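Local coordinates for protein putative fimbriae assembly chaperone (Salmonella typhimurium, PDB 2CO7) that probably acts as a periplasmic chaperone that folds and holds Saf fimbrial subunits until they are assembled into surface fibres, at residues B[8-20]-B[31-43]. Sequence-based numbering, arbitrary orientation. Where two conformers were deposited one is given.
Sequences ATKLFSVKLGATR and TLSVSNPQNYPIL
The Gln38 carboxamide grips both backbone polar groups of Ser13: Ser13 N donates to Gln38 OE1 and Gln38 NE2 to Ser13 O, each over 2.8 Å. NE2 approaches in the carbonyl plane of Ser13, whose O lies almost in the amide plane of Gln38; Ser13 N is tilted out of the Gln38 carbonyl plane. Two bonds to one residue fix the amide's rotation. The CA atoms of Phe12 and Gln38 are 7.3 Å apart, against 5.0 Å for those of Lys15 and Ser35, so the side chain takes the part of a backbone partner. Lys15 and Ser35 form a regular antiparallel hydrogen-bonded pair (Lys15 N to Ser35 O 3.0 Å; Ser35 N to Lys15 O 2.9 Å). Gly17 N bonds Ser33 O at 2.8 Å, more bent than that pair (143° at the hydrogen). At the other end Lys10 NZ donates to Tyr40 OH (2.9 Å), while one water links that hydroxyl to Leu11 O and a second joins Lys15 NZ to Ser35 OG.

With CG anti to the backbone N (chi1 -159°), the Phe12 ring crosses the Gln38 chain nearly at right angles; its CE1 lies 3.5 Å from Gln38 NE2, with ring and amide planes 31° apart. Ile42 CG2 meets the same ring at its edge, in plane. Pro37 CG and CD abut Ser13 O, and Val14 CG2 touches Val34 CG2.

Within this chain 10-16 is the outermost strand of the sheet in the immunoglobulin-like N-terminal domain. Strand 30-35 lies between it and 73-80, Phe12 also packs on Leu120 and Ile122 of strand 116-131, and residues 10-13 pair antiparallel with a strand of another protein's chain, consistent with a chaperone holding a fimbrial subunit.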
loop_
_atom_site.group_PDB
_atom_site.type_symbol
_atom_site.label_atom_id
_atom_site.label_comp_id
_atom_site.label_asym_id
_atom_site.label_seq_id
_atom_site.Cartn_x
_atom_site.Cartn_y
_atom_site.Cartn_z
ATOM N N ALA B 8 -14.932 -3.206 22.321
ATOM C CA ALA B 8 -14.328 -4.364 21.609
ATOM C C ALA B 8 -13.939 -4.051 20.161
ATOM O O ALA B 8 -13.706 -4.977 19.385
ATOM C CB ALA B 8 -15.256 -5.571 21.664
ATOM N N THR B 9 -13.871 -2.770 19.789
ATOM C CA THR B 9 -13.254 -2.404 18.496
ATOM C C THR B 9 -11.735 -2.585 18.612
ATOM O O THR B 9 -11.126 -2.122 19.582
ATOM C CB THR B 9 -13.580 -0.943 18.029
ATOM O OG1 THR B 9 -14.960 -0.835 17.656
ATOM C CG2 THR B 9 -12.753 -0.560 16.817
ATOM N N LYS B 10 -11.134 -3.257 17.628
ATOM C CA LYS B 10 -9.684 -3.345 17.531
ATOM C C LYS B 10 -9.173 -2.269 16.591
ATOM O O LYS B 10 -9.580 -2.202 15.422
ATOM C CB LYS B 10 -9.229 -4.712 17.006
ATOM C CG LYS B 10 -7.695 -4.848 16.842
ATOM C CD LYS B 10 -6.956 -4.711 18.182
ATOM C CE LYS B 10 -5.428 -4.524 18.033
ATOM N NZ LYS B 10 -4.711 -5.095 19.253
ATOM N N LEU B 11 -8.291 -1.431 17.119
ATOM C CA LEU B 11 -7.648 -0.387 16.353
ATOM C C LEU B 11 -6.185 -0.737 16.240
ATOM O O LEU B 11 -5.582 -1.252 17.194
ATOM C CB LEU B 11 -7.751 0.978 17.039
ATOM C CG LEU B 11 -9.124 1.519 17.440
ATOM C CD1 LEU B 11 -8.945 2.921 17.971
ATOM C CD2 LEU B 11 -10.051 1.512 16.221
ATOM N N PHE B 12 -5.612 -0.442 15.088
ATOM C CA PHE B 12 -4.186 -0.722 14.895
ATOM C C PHE B 12 -3.575 0.158 13.839
ATOM O O PHE B 12 -4.188 0.395 12.791
ATOM C CB PHE B 12 -3.949 -2.212 14.603
ATOM C CG PHE B 12 -2.539 -2.658 14.883
ATOM C CD1 PHE B 12 -2.031 -2.583 16.176
ATOM C CD2 PHE B 12 -1.733 -3.150 13.859
ATOM C CE1 PHE B 12 -0.737 -2.981 16.458
ATOM C CE2 PHE B 12 -0.410 -3.544 14.134
ATOM C CZ PHE B 12 0.066 -3.453 15.445
ATOM N N SER B 13 -2.363 0.663 14.127
ATOM C CA SER B 13 -1.674 1.584 13.236
ATOM C C SER B 13 -0.143 1.431 13.374
ATOM O O SER B 13 0.342 0.932 14.376
ATOM C CB SER B 13 -2.059 3.044 13.555
ATOM O OG SER B 13 -1.397 3.919 12.641
ATOM N N VAL B 14 0.597 1.834 12.349
ATOM C CA VAL B 14 2.061 1.980 12.439
ATOM C C VAL B 14 2.403 3.314 11.783
ATOM O O VAL B 14 1.729 3.719 10.825
ATOM C CB VAL B 14 2.843 0.767 11.814
ATOM C CG1 VAL B 14 2.699 0.709 10.265
ATOM C CG2 VAL B 14 4.307 0.811 12.196
ATOM N N LYS B 15 3.427 4.023 12.288
ATOM C CA LYS B 15 3.749 5.338 11.736
ATOM C C LYS B 15 5.096 5.258 11.058
ATOM O O LYS B 15 6.037 4.783 11.670
ATOM C CB LYS B 15 3.821 6.364 12.889
ATOM C CG LYS B 15 4.247 7.792 12.462
ATOM C CD LYS B 15 4.382 8.687 13.724
ATOM C CE LYS B 15 4.995 10.032 13.428
ATOM N NZ LYS B 15 5.162 10.829 14.676
ATOM N N LEU B 16 5.194 5.715 9.804
ATOM C CA LEU B 16 6.490 5.829 9.142
ATOM C C LEU B 16 6.798 7.303 8.976
ATOM O O LEU B 16 5.885 8.132 8.813
ATOM C CB LEU B 16 6.462 5.136 7.761
ATOM C CG LEU B 16 6.619 3.618 7.707
ATOM C CD1 LEU B 16 5.854 2.839 8.750
ATOM C CD2 LEU B 16 6.344 3.082 6.287
ATOM N N GLY B 17 8.077 7.645 9.027
ATOM C CA GLY B 17 8.464 9.044 8.994
ATOM C C GLY B 17 8.252 9.782 7.693
ATOM O O GLY B 17 8.267 11.013 7.657
ATOM N N ALA B 18 8.083 9.037 6.619
ATOM C CA ALA B 18 7.924 9.589 5.283
ATOM C C ALA B 18 7.100 8.577 4.460
ATOM O O ALA B 18 6.958 7.428 4.882
ATOM C CB ALA B 18 9.265 9.767 4.646
ATOM N N THR B 19 6.640 9.012 3.277
ATOM C CA THR B 19 5.868 8.186 2.347
ATOM C C THR B 19 6.765 7.611 1.230
ATOM O O THR B 19 6.354 6.678 0.549
ATOM C CB THR B 19 4.689 8.944 1.686
ATOM O OG1 THR B 19 5.191 10.087 0.951
ATOM C CG2 THR B 19 3.617 9.328 2.720
ATOM N N ARG B 20 7.969 8.165 1.067
ATOM C CA ARG B 20 8.970 7.578 0.176
ATOM C C ARG B 20 10.349 7.798 0.777
ATOM O O ARG B 20 10.525 8.670 1.646
ATOM C CB ARG B 20 8.919 8.231 -1.231
ATOM C CG ARG B 20 9.228 9.750 -1.212
ATOM C CD ARG B 20 7.959 10.625 -1.384
ATOM N NE ARG B 20 7.341 10.338 -2.697
ATOM C CZ ARG B 20 6.210 9.641 -2.890
ATOM N NH1 ARG B 20 5.456 9.228 -1.858
ATOM N NH2 ARG B 20 5.798 9.379 -4.125
ATOM N N THR B 31 17.655 6.514 5.818
ATOM C CA THR B 31 16.982 6.166 7.070
ATOM C C THR B 31 15.508 6.361 6.929
ATOM O O THR B 31 15.040 7.123 6.066
ATOM C CB THR B 31 17.476 6.980 8.315
ATOM O OG1 THR B 31 17.301 8.390 8.088
ATOM C CG2 THR B 31 18.947 6.671 8.663
ATOM N N LEU B 32 14.756 5.675 7.788
ATOM C CA LEU B 32 13.281 5.810 7.781
ATOM C C LEU B 32 12.839 5.630 9.234
ATOM O O LEU B 32 13.153 4.617 9.847
ATOM C CB LEU B 32 12.649 4.735 6.897
ATOM C CG LEU B 32 11.109 4.675 6.892
ATOM C CD1 LEU B 32 10.454 5.971 6.414
ATOM C CD2 LEU B 32 10.669 3.461 6.027
ATOM N N SER B 33 12.176 6.631 9.808
ATOM C CA SER B 33 11.693 6.522 11.189
ATOM C C SER B 33 10.445 5.619 11.224
ATOM O O SER B 33 9.628 5.660 10.322
ATOM C CB SER B 33 11.382 7.925 11.716
ATOM O OG SER B 33 10.871 7.920 13.029
ATOM N N VAL B 34 10.307 4.820 12.276
ATOM C CA VAL B 34 9.099 4.008 12.492
ATOM C C VAL B 34 8.701 4.210 13.951
ATOM O O VAL B 34 9.556 4.144 14.836
ATOM C CB VAL B 34 9.376 2.471 12.247
ATOM C CG1 VAL B 34 10.477 1.989 13.148
ATOM C CG2 VAL B 34 8.091 1.618 12.411
ATOM N N SER B 35 7.417 4.485 14.179
ATOM C CA SER B 35 6.895 4.652 15.533
ATOM C C SER B 35 5.704 3.755 15.777
ATOM O O SER B 35 4.954 3.460 14.859
ATOM C CB SER B 35 6.522 6.124 15.810
ATOM O OG SER B 35 7.608 6.991 15.453
ATOM N N ASN B 36 5.556 3.339 17.039
ATOM C CA ASN B 36 4.440 2.529 17.507
ATOM C C ASN B 36 3.410 3.429 18.195
ATOM O O ASN B 36 3.618 3.822 19.333
ATOM C CB ASN B 36 4.999 1.510 18.524
ATOM C CG ASN B 36 3.934 0.704 19.206
ATOM O OD1 ASN B 36 4.178 0.080 20.247
ATOM N ND2 ASN B 36 2.739 0.714 18.649
ATOM N N PRO B 37 2.284 3.726 17.537
ATOM C CA PRO B 37 1.226 4.551 18.173
ATOM C C PRO B 37 0.452 3.898 19.308
ATOM O O PRO B 37 -0.278 4.595 20.044
ATOM C CB PRO B 37 0.243 4.842 17.029
ATOM C CG PRO B 37 0.610 3.977 15.927
ATOM C CD PRO B 37 1.957 3.357 16.150
ATOM N N GLN B 38 0.596 2.586 19.454
ATOM C CA GLN B 38 -0.144 1.828 20.455
ATOM C C GLN B 38 0.470 1.979 21.818
ATOM O O GLN B 38 1.681 2.140 21.944
ATOM C CB GLN B 38 -0.164 0.340 20.092
ATOM C CG GLN B 38 -1.206 -0.021 19.008
ATOM C CD GLN B 38 -0.850 0.424 17.565
ATOM O OE1 GLN B 38 -1.716 0.918 16.859
ATOM N NE2 GLN B 38 0.401 0.236 17.135
ATOM N N ASN B 39 -0.380 1.893 22.837
ATOM C CA ASN B 39 0.047 1.965 24.227
ATOM C C ASN B 39 0.408 0.585 24.777
ATOM O O ASN B 39 0.106 0.250 25.925
ATOM C CB ASN B 39 -1.027 2.636 25.098
ATOM C CG ASN B 39 -0.439 3.278 26.339
ATOM O OD1 ASN B 39 0.786 3.443 26.430
ATOM N ND2 ASN B 39 -1.295 3.649 27.285
ATOM N N TYR B 40 1.056 -0.211 23.930
ATOM C CA TYR B 40 1.524 -1.550 24.267
ATOM C C TYR B 40 2.571 -1.949 23.218
ATOM O O TYR B 40 2.640 -1.333 22.165
ATOM C CB TYR B 40 0.350 -2.549 24.284
ATOM C CG TYR B 40 -0.513 -2.593 23.030
ATOM C CD1 TYR B 40 -0.116 -3.316 21.909
ATOM C CD2 TYR B 40 -1.772 -1.963 23.000
ATOM C CE1 TYR B 40 -0.929 -3.374 20.752
ATOM C CE2 TYR B 40 -2.582 -2.018 21.860
ATOM C CZ TYR B 40 -2.164 -2.749 20.761
ATOM O OH TYR B 40 -2.977 -2.828 19.655
ATOM N N PRO B 41 3.397 -2.975 23.506
ATOM C CA PRO B 41 4.499 -3.327 22.596
ATOM C C PRO B 41 4.006 -4.031 21.318
ATOM O O PRO B 41 2.997 -4.755 21.352
ATOM C CB PRO B 41 5.367 -4.305 23.431
ATOM C CG PRO B 41 4.774 -4.323 24.792
ATOM C CD PRO B 41 3.349 -3.876 24.676
ATOM N N ILE B 42 4.702 -3.784 20.220
ATOM C CA ILE B 42 4.461 -4.465 18.954
ATOM C C ILE B 42 5.742 -5.060 18.392
ATOM O O ILE B 42 6.828 -4.612 18.708
ATOM C CB ILE B 42 3.827 -3.537 17.901
ATOM C CG1 ILE B 42 4.787 -2.437 17.476
ATOM C CG2 ILE B 42 2.505 -2.996 18.409
ATOM C CD1 ILE B 42 4.301 -1.561 16.269
ATOM N N LEU B 43 5.590 -6.076 17.556
ATOM C CA LEU B 43 6.722 -6.666 16.861
ATOM C C LEU B 43 6.750 -6.094 15.443
ATOM O O LEU B 43 5.707 -5.877 14.816
ATOM C CB LEU B 43 6.621 -8.195 16.828
ATOM C CG LEU B 43 6.661 -8.984 18.134
ATOM C CD1 LEU B 43 6.609 -10.526 17.907
ATOM C CD2 LEU B 43 7.930 -8.607 18.908
HETATM O O HOH W 1 -4.955 -1.210 19.710
HETATM O O HOH W 2 7.231 9.464 16.105
#